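Local coordinates for glutathione S-transferase domain (Burkholderia graminis, PDB 4MF5), which binds glutathione and probably transfers it to electrophilic substrates, at residues 54-62 against 243-252; 148-159 against 171-182. One frame throughout, in Å; residues are numbered along the deposited sequence.

Contact 1 (54-62 against 243-252)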
loop_
_atom_site.group_PDB
_atom_site.type_symbol
_atom_site.label_atom_id
_atom_site.label_comp_id
_atom_site.label_asym_id
_atom_site.label_seq_id
_atom_site.Cartn_x
_atom_site.Cartn_y
_atom_site.Cartn_z
ATOM N N VAL A 54 -5.672 -7.677 12.391
ATOM C CA VAL A 54 -5.737 -6.944 13.637
ATOM C C VAL A 54 -5.578 -5.455 13.440
ATOM O O VAL A 54 -6.010 -4.682 14.290
ATOM C CB VAL A 54 -4.756 -7.462 14.717
ATOM C CG1 VAL A 54 -5.017 -8.932 15.003
ATOM C CG2 VAL A 54 -3.309 -7.177 14.364
ATOM N N LYS A 55 -4.990 -4.976 12.343
ATOM C CA LYS A 55 -5.031 -3.548 12.099
ATOM C C LYS A 55 -6.471 -3.061 12.227
ATOM O O LYS A 55 -6.728 -1.989 12.803
ATOM C CB LYS A 55 -4.538 -3.207 10.686
ATOM C CG LYS A 55 -3.098 -3.540 10.361
ATOM C CD LYS A 55 -2.846 -3.261 8.887
ATOM C CE LYS A 55 -1.540 -3.763 8.320
ATOM N NZ LYS A 55 -1.501 -3.540 6.861
ATOM N N VAL A 56 -7.393 -3.780 11.587
ATOM C CA VAL A 56 -8.770 -3.338 11.514
ATOM C C VAL A 56 -9.510 -3.535 12.832
ATOM O O VAL A 56 -10.222 -2.647 13.269
ATOM C CB VAL A 56 -9.470 -3.971 10.315
ATOM C CG1 VAL A 56 -10.945 -3.603 10.292
ATOM C CG2 VAL A 56 -8.785 -3.525 9.034
ATOM N N SER A 57 -9.381 -4.700 13.460
ATOM C CA SER A 57 -10.034 -4.876 14.758
ATOM C C SER A 57 -9.465 -3.910 15.799
ATOM O O SER A 57 -10.236 -3.385 16.622
ATOM C CB SER A 57 -9.956 -6.320 15.222
ATOM O OG SER A 57 -8.631 -6.781 15.156
ATOM N N ILE A 58 -8.153 -3.644 15.781
ATOM C CA ILE A 58 -7.597 -2.643 16.676
ATOM C C ILE A 58 -8.226 -1.277 16.407
ATOM O O ILE A 58 -8.628 -0.571 17.325
ATOM C CB ILE A 58 -6.066 -2.576 16.588
ATOM C CG1 ILE A 58 -5.457 -3.876 17.155
ATOM C CG2 ILE A 58 -5.539 -1.341 17.292
ATOM C CD1 ILE A 58 -3.982 -4.051 16.849
ATOM N N MET A 59 -8.314 -0.875 15.143
ATOM C CA MET A 59 -8.920 0.417 14.813
ATOM C C MET A 59 -10.362 0.510 15.335
ATOM O O MET A 59 -10.784 1.533 15.887
ATOM C CB MET A 59 -8.873 0.621 13.301
ATOM C CG MET A 59 -9.493 1.927 12.824
ATOM S SD MET A 59 -8.571 3.357 13.429
ATOM C CE MET A 59 -9.382 4.632 12.463
ATOM N N LEU A 60 -11.130 -0.552 15.162
ATOM C CA LEU A 60 -12.496 -0.596 15.648
ATOM C C LEU A 60 -12.549 -0.484 17.161
ATOM O O LEU A 60 -13.384 0.242 17.711
ATOM C CB LEU A 60 -13.202 -1.861 15.148
ATOM C CG LEU A 60 -13.445 -1.879 13.640
ATOM C CD1 LEU A 60 -13.716 -3.296 13.146
ATOM C CD2 LEU A 60 -14.573 -0.944 13.234
ATOM N N GLU A 61 -11.674 -1.200 17.863
ATOM C CA GLU A 61 -11.634 -1.120 19.313
ATOM C C GLU A 61 -11.183 0.250 19.797
ATOM O O GLU A 61 -11.710 0.751 20.787
ATOM C CB GLU A 61 -10.712 -2.218 19.873
ATOM C CG GLU A 61 -11.250 -3.626 19.670
ATOM C CD GLU A 61 -12.480 -3.949 20.486
ATOM O OE1 GLU A 61 -12.764 -3.240 21.473
ATOM O OE2 GLU A 61 -13.144 -4.956 20.154
ATOM N N GLU A 62 -10.229 0.873 19.116
ATOM C CA GLU A 62 -9.752 2.196 19.503
ATOM C C GLU A 62 -10.849 3.239 19.354
ATOM O O GLU A 62 -11.024 4.098 20.224
ATOM C CB GLU A 62 -8.550 2.609 18.644
ATOM C CG GLU A 62 -7.273 1.837 18.943
ATOM C CD GLU A 62 -6.495 2.278 20.161
ATOM O OE1 GLU A 62 -6.968 3.192 20.888
ATOM O OE2 GLU A 62 -5.407 1.716 20.389
ATOM N N ARG A 243 -1.705 -0.998 25.074
ATOM C CA ARG A 243 -2.960 -0.271 24.990
ATOM C C ARG A 243 -4.133 -1.230 25.131
ATOM O O ARG A 243 -4.195 -2.234 24.424
ATOM C CB ARG A 243 -3.067 0.474 23.653
ATOM C CG ARG A 243 -2.042 1.589 23.482
ATOM C CD ARG A 243 -2.156 2.286 22.142
ATOM N NE ARG A 243 -3.432 2.988 21.984
ATOM C CZ ARG A 243 -3.640 4.246 22.317
ATOM N NH1 ARG A 243 -2.676 4.978 22.866
ATOM N NH2 ARG A 243 -4.820 4.783 22.090
ATOM N N PRO A 244 -5.106 -0.908 25.998
ATOM C CA PRO A 244 -6.197 -1.883 26.163
ATOM C C PRO A 244 -6.949 -2.174 24.873
ATOM O O PRO A 244 -7.353 -3.322 24.648
ATOM C CB PRO A 244 -7.091 -1.234 27.232
ATOM C CG PRO A 244 -6.085 -0.525 28.089
ATOM C CD PRO A 244 -5.098 0.072 27.100
ATOM N N ALA A 245 -7.145 -1.173 24.011
ATOM C CA ALA A 245 -7.842 -1.429 22.754
ATOM C C ALA A 245 -7.029 -2.332 21.829
ATOM O O ALA A 245 -7.605 -3.089 21.049
ATOM C CB ALA A 245 -8.158 -0.128 22.059
ATOM N N VAL A 246 -5.697 -2.222 21.897
ATOM C CA VAL A 246 -4.835 -3.110 21.125
ATOM C C VAL A 246 -4.980 -4.542 21.620
ATOM O O VAL A 246 -5.149 -5.466 20.828
ATOM C CB VAL A 246 -3.362 -2.614 21.136
ATOM C CG1 VAL A 246 -2.440 -3.687 20.584
ATOM C CG2 VAL A 246 -3.244 -1.327 20.357
ATOM N N VAL A 247 -4.923 -4.738 22.931
ATOM C CA VAL A 247 -5.096 -6.059 23.496
ATOM C C VAL A 247 -6.441 -6.652 23.030
ATOM O O VAL A 247 -6.520 -7.815 22.612
ATOM C CB VAL A 247 -4.994 -6.002 25.024
ATOM C CG1 VAL A 247 -5.349 -7.353 25.663
ATOM C CG2 VAL A 247 -3.584 -5.588 25.451
ATOM N N ARG A 248 -7.517 -5.864 23.079
ATOM C CA ARG A 248 -8.802 -6.394 22.599
ATOM C C ARG A 248 -8.764 -6.728 21.106
ATOM O O ARG A 248 -9.254 -7.775 20.679
ATOM C CB ARG A 248 -9.940 -5.418 22.890
ATOM C CG ARG A 248 -10.228 -5.202 24.376
ATOM C CD ARG A 248 -11.519 -4.456 24.627
ATOM N NE ARG A 248 -11.590 -3.151 23.987
ATOM C CZ ARG A 248 -11.163 -2.005 24.501
ATOM N NH1 ARG A 248 -10.582 -1.966 25.692
ATOM N NH2 ARG A 248 -11.312 -0.880 23.798
ATOM N N GLY A 249 -8.205 -5.829 20.294
ATOM C CA GLY A 249 -8.177 -6.040 18.869
ATOM C C GLY A 249 -7.335 -7.233 18.437
ATOM O O GLY A 249 -7.646 -7.898 17.425
ATOM N N LEU A 250 -6.273 -7.512 19.184
ATOM C CA LEU A 250 -5.396 -8.632 18.851
ATOM C C LEU A 250 -6.085 -9.962 19.021
ATOM O O LEU A 250 -5.632 -10.966 18.450
ATOM C CB LEU A 250 -4.148 -8.602 19.716
ATOM C CG LEU A 250 -3.134 -7.519 19.357
ATOM C CD1 LEU A 250 -2.062 -7.420 20.449
ATOM C CD2 LEU A 250 -2.490 -7.740 17.987
ATOM N N ASP A 251 -7.177 -9.991 19.782
ATOM C CA ASP A 251 -7.927 -11.215 20.043
ATOM C C ASP A 251 -9.297 -11.197 19.372
ATOM O O ASP A 251 -10.240 -11.799 19.875
ATOM C CB ASP A 251 -8.080 -11.418 21.551
ATOM C CG ASP A 251 -8.571 -12.802 21.922
ATOM O OD1 ASP A 251 -8.264 -13.778 21.207
ATOM O OD2 ASP A 251 -9.251 -12.903 22.956
ATOM N N SER A 252 -9.412 -10.547 18.226
ATOM C CA SER A 252 -10.694 -10.423 17.554
ATOM C C SER A 252 -10.494 -10.542 16.054
ATOM O O SER A 252 -9.681 -9.800 15.503
ATOM C CB SER A 252 -11.311 -9.065 17.897
ATOM O OG SER A 252 -12.564 -8.928 17.303
HETATM O O HOH W 1 -13.829 -0.000 22.305
#

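Contact 2 (148-159 against 171-182)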
loop_
_atom_site.group_PDB
_atom_site.type_symbol
_atom_site.label_atom_id
_atom_site.label_comp_id
_atom_site.label_asym_id
_atom_site.label_seq_id
_atom_site.Cartn_x
_atom_site.Cartn_y
_atom_site.Cartn_z
ATOM N N ILE A 148 6.764 -2.569 4.811
ATOM C CA ILE A 148 6.749 -3.337 6.041
ATOM C C ILE A 148 6.027 -4.682 5.905
ATOM O O ILE A 148 6.587 -5.745 6.192
ATOM C CB ILE A 148 6.114 -2.518 7.176
ATOM C CG1 ILE A 148 6.909 -1.244 7.498
ATOM C CG2 ILE A 148 5.864 -3.390 8.417
ATOM C CD1 ILE A 148 8.200 -1.495 8.233
ATOM N N GLY A 149 4.761 -4.651 5.500
ATOM C CA GLY A 149 3.997 -5.894 5.461
ATOM C C GLY A 149 4.579 -6.919 4.506
ATOM O O GLY A 149 4.813 -8.076 4.874
ATOM N N PRO A 150 4.819 -6.519 3.259
ATOM C CA PRO A 150 5.323 -7.507 2.293
ATOM C C PRO A 150 6.695 -8.051 2.673
ATOM O O PRO A 150 6.912 -9.267 2.558
ATOM C CB PRO A 150 5.308 -6.727 0.977
ATOM C CG PRO A 150 4.210 -5.722 1.161
ATOM C CD PRO A 150 4.375 -5.277 2.590
ATOM N N MET A 151 7.611 -7.196 3.117
ATOM C CA MET A 151 8.976 -7.648 3.368
ATOM C C MET A 151 9.079 -8.447 4.672
ATOM O O MET A 151 9.741 -9.487 4.715
ATOM C CB MET A 151 9.933 -6.463 3.333
ATOM C CG MET A 151 10.023 -5.798 1.982
ATOM S SD MET A 151 10.663 -6.906 0.684
ATOM C CE MET A 151 9.161 -7.398 -0.170
ATOM N N PHE A 152 8.442 -7.969 5.750
ATOM C CA PHE A 152 8.417 -8.759 6.965
ATOM C C PHE A 152 7.740 -10.097 6.676
ATOM O O PHE A 152 8.156 -11.140 7.186
ATOM C CB PHE A 152 7.674 -8.058 8.111
ATOM C CG PHE A 152 8.378 -6.864 8.747
ATOM C CD1 PHE A 152 9.533 -6.274 8.243
ATOM C CD2 PHE A 152 7.818 -6.320 9.885
ATOM C CE1 PHE A 152 10.090 -5.162 8.865
ATOM C CE2 PHE A 152 8.365 -5.204 10.503
ATOM C CZ PHE A 152 9.489 -4.621 9.996
ATOM N N GLY A 153 6.686 -10.092 5.875
ATOM C CA GLY A 153 6.001 -11.315 5.524
ATOM C C GLY A 153 6.887 -12.304 4.787
ATOM O O GLY A 153 6.815 -13.505 5.031
ATOM N N GLN A 154 7.717 -11.832 3.867
ATOM C CA GLN A 154 8.607 -12.732 3.146
ATOM C C GLN A 154 9.661 -13.291 4.091
ATOM O O GLN A 154 10.030 -14.472 4.007
ATOM C CB GLN A 154 9.283 -12.100 1.925
ATOM C CG GLN A 154 8.354 -11.516 0.876
ATOM C CD GLN A 154 7.122 -12.325 0.701
ATOM O OE1 GLN A 154 7.165 -13.460 0.181
ATOM N NE2 GLN A 154 5.989 -11.774 1.119
ATOM N N LEU A 155 10.170 -12.476 5.018
ATOM C CA LEU A 155 11.094 -12.996 6.022
ATOM C C LEU A 155 10.416 -14.071 6.850
ATOM O O LEU A 155 11.000 -15.133 7.137
ATOM C CB LEU A 155 11.648 -11.876 6.886
ATOM C CG LEU A 155 12.612 -12.335 7.997
ATOM C CD1 LEU A 155 13.690 -13.284 7.453
ATOM C CD2 LEU A 155 13.239 -11.137 8.681
ATOM N N GLY A 156 9.180 -13.830 7.279
ATOM C CA GLY A 156 8.470 -14.832 8.023
ATOM C C GLY A 156 8.369 -16.147 7.272
ATOM O O GLY A 156 8.543 -17.239 7.845
ATOM N N PHE A 157 8.066 -16.066 5.984
ATOM C CA PHE A 157 8.008 -17.282 5.186
ATOM C C PHE A 157 9.360 -18.001 5.187
ATOM O O PHE A 157 9.439 -19.165 5.545
ATOM C CB PHE A 157 7.558 -17.023 3.746
ATOM C CG PHE A 157 7.578 -18.281 2.938
ATOM C CD1 PHE A 157 6.658 -19.271 3.184
ATOM C CD2 PHE A 157 8.598 -18.535 2.022
ATOM C CE1 PHE A 157 6.699 -20.471 2.505
ATOM C CE2 PHE A 157 8.645 -19.741 1.326
ATOM C CZ PHE A 157 7.697 -20.703 1.577
ATOM N N PHE A 158 10.418 -17.312 4.782
ATOM C CA PHE A 158 11.687 -18.001 4.605
ATOM C C PHE A 158 12.322 -18.428 5.914
ATOM O O PHE A 158 13.064 -19.405 5.931
ATOM C CB PHE A 158 12.646 -17.199 3.741
ATOM C CG PHE A 158 12.237 -17.182 2.296
ATOM C CD1 PHE A 158 12.355 -18.328 1.516
ATOM C CD2 PHE A 158 11.665 -16.049 1.724
ATOM C CE1 PHE A 158 11.940 -18.333 0.202
ATOM C CE2 PHE A 158 11.244 -16.069 0.406
ATOM C CZ PHE A 158 11.388 -17.200 -0.361
ATOM N N HIS A 159 12.056 -17.737 7.015
ATOM C CA HIS A 159 12.608 -18.121 8.298
ATOM C C HIS A 159 11.782 -19.195 8.984
ATOM O O HIS A 159 12.336 -20.205 9.427
ATOM C CB HIS A 159 12.755 -16.915 9.211
ATOM C CG HIS A 159 13.305 -17.246 10.554
ATOM N ND1 HIS A 159 14.459 -17.973 10.721
ATOM C CD2 HIS A 159 12.851 -16.949 11.796
ATOM C CE1 HIS A 159 14.702 -18.089 12.012
ATOM N NE2 HIS A 159 13.745 -17.473 12.682
ATOM N N PRO A 171 17.495 -16.472 0.127
ATOM C CA PRO A 171 16.258 -15.687 0.192
ATOM C C PRO A 171 16.007 -15.174 1.605
ATOM O O PRO A 171 15.694 -13.987 1.788
ATOM C CB PRO A 171 15.175 -16.654 -0.285
ATOM C CG PRO A 171 15.920 -17.624 -1.132
ATOM C CD PRO A 171 17.254 -17.789 -0.467
ATOM N N ARG A 172 16.154 -16.031 2.611
ATOM C CA ARG A 172 15.984 -15.555 3.975
ATOM C C ARG A 172 16.860 -14.330 4.238
ATOM O O ARG A 172 16.403 -13.318 4.772
ATOM C CB ARG A 172 16.304 -16.672 4.969
ATOM C CG ARG A 172 16.031 -16.261 6.421
ATOM C CD ARG A 172 16.729 -17.179 7.404
ATOM N NE ARG A 172 18.162 -16.963 7.314
ATOM C CZ ARG A 172 19.082 -17.753 7.844
ATOM N NH1 ARG A 172 18.724 -18.830 8.519
ATOM N NH2 ARG A 172 20.363 -17.459 7.685
ATOM N N ASP A 173 18.128 -14.428 3.876
ATOM C CA ASP A 173 19.064 -13.361 4.170
ATOM C C ASP A 173 18.733 -12.049 3.454
ATOM O O ASP A 173 18.954 -10.966 4.001
ATOM C CB ASP A 173 20.481 -13.814 3.895
ATOM C CG ASP A 173 20.973 -14.867 4.914
ATOM O OD1 ASP A 173 20.268 -15.135 5.918
ATOM O OD2 ASP A 173 22.050 -15.394 4.697
ATOM N N ARG A 174 18.216 -12.155 2.237
ATOM C CA ARG A 174 17.731 -10.990 1.506
ATOM C C ARG A 174 16.661 -10.252 2.319
ATOM O O ARG A 174 16.680 -9.018 2.445
ATOM C CB ARG A 174 17.191 -11.464 0.151
ATOM C CG ARG A 174 16.323 -10.471 -0.591
ATOM C CD ARG A 174 15.908 -11.048 -1.938
ATOM N NE ARG A 174 14.921 -10.250 -2.653
ATOM C CZ ARG A 174 15.197 -9.193 -3.388
ATOM N NH1 ARG A 174 16.452 -8.795 -3.543
ATOM N NH2 ARG A 174 14.203 -8.530 -3.983
ATOM N N TYR A 175 15.709 -11.000 2.856
ATOM C CA TYR A 175 14.611 -10.387 3.600
ATOM C C TYR A 175 15.012 -9.981 5.018
ATOM O O TYR A 175 14.420 -9.057 5.575
ATOM C CB TYR A 175 13.324 -11.232 3.530
ATOM C CG TYR A 175 12.896 -11.387 2.093
ATOM C CD1 TYR A 175 12.435 -10.301 1.363
ATOM C CD2 TYR A 175 13.033 -12.597 1.429
ATOM C CE1 TYR A 175 12.141 -10.411 0.023
ATOM C CE2 TYR A 175 12.729 -12.724 0.091
ATOM C CZ TYR A 175 12.295 -11.627 -0.616
ATOM O OH TYR A 175 12.052 -11.767 -1.961
ATOM N N VAL A 176 16.047 -10.601 5.603
ATOM C CA VAL A 176 16.632 -10.084 6.839
ATOM C C VAL A 176 17.203 -8.698 6.589
ATOM O O VAL A 176 16.935 -7.758 7.342
ATOM C CB VAL A 176 17.722 -11.022 7.394
ATOM C CG1 VAL A 176 18.453 -10.352 8.533
ATOM C CG2 VAL A 176 17.112 -12.333 7.854
ATOM N N ALA A 177 18.010 -8.559 5.542
ATOM C CA ALA A 177 18.628 -7.276 5.261
ATOM C C ALA A 177 17.566 -6.203 5.020
ATOM O O ALA A 177 17.667 -5.086 5.527
ATOM C CB ALA A 177 19.563 -7.389 4.066
ATOM N N GLU A 178 16.540 -6.542 4.255
ATOM C CA GLU A 178 15.515 -5.557 3.935
ATOM C C GLU A 178 14.677 -5.214 5.183
ATOM O O GLU A 178 14.298 -4.060 5.382
ATOM C CB GLU A 178 14.642 -6.055 2.805
ATOM C CG GLU A 178 13.512 -5.129 2.415
ATOM C CD GLU A 178 13.905 -3.749 1.970
ATOM O OE1 GLU A 178 15.111 -3.450 1.761
ATOM O OE2 GLU A 178 12.966 -2.914 1.812
ATOM N N SER A 179 14.366 -6.216 6.001
ATOM C CA SER A 179 13.613 -5.946 7.233
ATOM C C SER A 179 14.407 -5.065 8.189
ATOM O O SER A 179 13.842 -4.161 8.799
ATOM C CB SER A 179 13.185 -7.263 7.886
ATOM O OG SER A 179 12.258 -7.984 7.090
ATOM N N LYS A 180 15.717 -5.310 8.308
ATOM C CA LYS A 180 16.566 -4.412 9.099
ATOM C C LYS A 180 16.539 -2.993 8.542
ATOM O O LYS A 180 16.485 -2.025 9.304
ATOM C CB LYS A 180 18.006 -4.890 9.150
ATOM C CG LYS A 180 18.264 -6.122 9.996
ATOM C CD LYS A 180 19.729 -6.502 9.844
ATOM C CE LYS A 180 20.163 -7.676 10.683
ATOM N NZ LYS A 180 21.578 -8.002 10.379
ATOM N N ARG A 181 16.612 -2.856 7.220
ATOM C CA ARG A 181 16.601 -1.534 6.601
ATOM C C ARG A 181 15.302 -0.807 6.947
ATOM O O ARG A 181 15.308 0.364 7.329
ATOM C CB ARG A 181 16.788 -1.660 5.094
ATOM C CG ARG A 181 17.062 -0.315 4.403
ATOM C CD ARG A 181 16.959 -0.418 2.889
ATOM N NE ARG A 181 15.591 -0.667 2.468
ATOM C CZ ARG A 181 14.615 0.226 2.524
ATOM N NH1 ARG A 181 14.868 1.498 2.817
ATOM N NH2 ARG A 181 13.371 -0.128 2.260
ATOM N N LEU A 182 14.181 -1.497 6.813
ATOM C CA LEU A 182 12.880 -0.919 7.131
ATOM C C LEU A 182 12.753 -0.554 8.595
ATOM O O LEU A 182 12.201 0.502 8.925
ATOM C CB LEU A 182 11.773 -1.895 6.721
ATOM C CG LEU A 182 11.586 -2.067 5.216
ATOM C CD1 LEU A 182 10.799 -3.314 4.925
ATOM C CD2 LEU A 182 10.887 -0.845 4.626
HETATM O O HOH W 2 16.165 -19.663 9.405
#

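Contact 1 (54-62 against 243-252)
The carbonyl oxygen of G249 is gripped from two sides: the OG of S57 donates to it across the contact at 2.7 Å, and the backbone N of S252 reaches it from the opposite face of the carbonyl plane. The hydroxyl lies between backbone N and carbonyl carbon, which turns it out of its own helix and onto the last turn of helix 244-250. G249 itself sits with its CA 3.9 Å from I58 CG1, and the lack of a side chain lets the two backbones come within 4.1 Å, CA to CA, at I58. Beside this point lies a small apolar seam, where I58 CG2 meets V246 CG2 at 3.8 Å and V54 CG2 touches L250 CD2.

Two salt bridges close the other end, and they differ in shape. R243 holds E62 side-on, NE on OE2 and NH2 on OE1 (2.9 Å), both on the syn side of a carboxylate turned 33° from the guanidinium. R248 instead sends a nearly straight NE bond of 2.8 Å to E61 OE1 from above the carboxylate plane, the two planes being 71° apart. The other oxygen of E61 is taken by Y67, which also bonds the OG of S252, while R243 also makes a cation-pi contact with Y201. A water joins E61 O to R248 NH2, weakly on the arginine side. Segments 54-62 and 244-250 cross with their N-to-C directions 135° apart, tying the chain's end back to the first helix of the thioredoxin-like glutathione-binding domain of the GST fold.

Contact 2 (148-159 against 171-182)
The rings of Y175 and F158 are nearly parallel, 6° apart, but meet rim to rim with neither over the face of the other, CE2 of F158 standing 3.7 Å from CE2 of Y175. Each instead receives an aliphatic carbon over the centre of a face. The CB of Q154 sits 3.6 Å from the Y175 centroid, and the CB of P171 does the same for F158, both as CH-pi contacts close to the ring normal. F158 is sandwiched, since F157 CD2 lies over its opposite face. At the edge of Y175, near the ring plane, comes the sulfur of M151, a Met-aromatic contact with SD 3.9 Å from CE1; bends at chi2 and chi3 bring it there.

Segments 148-159 and 171-182 run 145° apart, roughly antiparallel, and interlock by knobs into holes in both directions: Y175 fits among M151, Q154, L155 and F158, while L155 fits among R172, Y175, V176 and S179. With CG anti to the backbone N (chi1 179°), L155 carries CD1 to 3.6 Å from V176 CG2. Farther along, M151 CB and L182 CD1 meet, the two side chains crossing at about a right angle.

The OG of S179 lies 3.4 Å from F152 CD1 but donates back to Y175 O at 2.8 Å, so its proton is directed to its own helix. The Q154 amide likewise gives NE2 to P150 O, on a lone pair in the carbonyl plane, and its OE1 accepts from Y175 and R174 of the second subunit. At the far end a water links H159 ND1 to R172 NH1. No direct hydrogen bond spans the two segments, so their hold on each other rests on apolar, aromatic and sulfur contacts, with polar ends turned to their own helix, to water or to the partner subunit.

The two contacts share no helix and lie on opposite sides of the chain's centre, 25 Å apart between their centres. Contact 1 joins the glutathione-binding domain to the C-terminal end of the chain and is only partly buried, which suits its mixture of an apolar seam with charged pairs and a water. Contact 2 stays within the helical domain, is more deeply buried, and relies on rings and interlocked side chains; part of it also faces the second subunit, whereas no other chain touches contact 1. Helix 203-216 lies against both, P210 touching 54-62, R213 touching 243-252, L215 touching 148-159, and W211 reaching 54-62 and 148-159 alike.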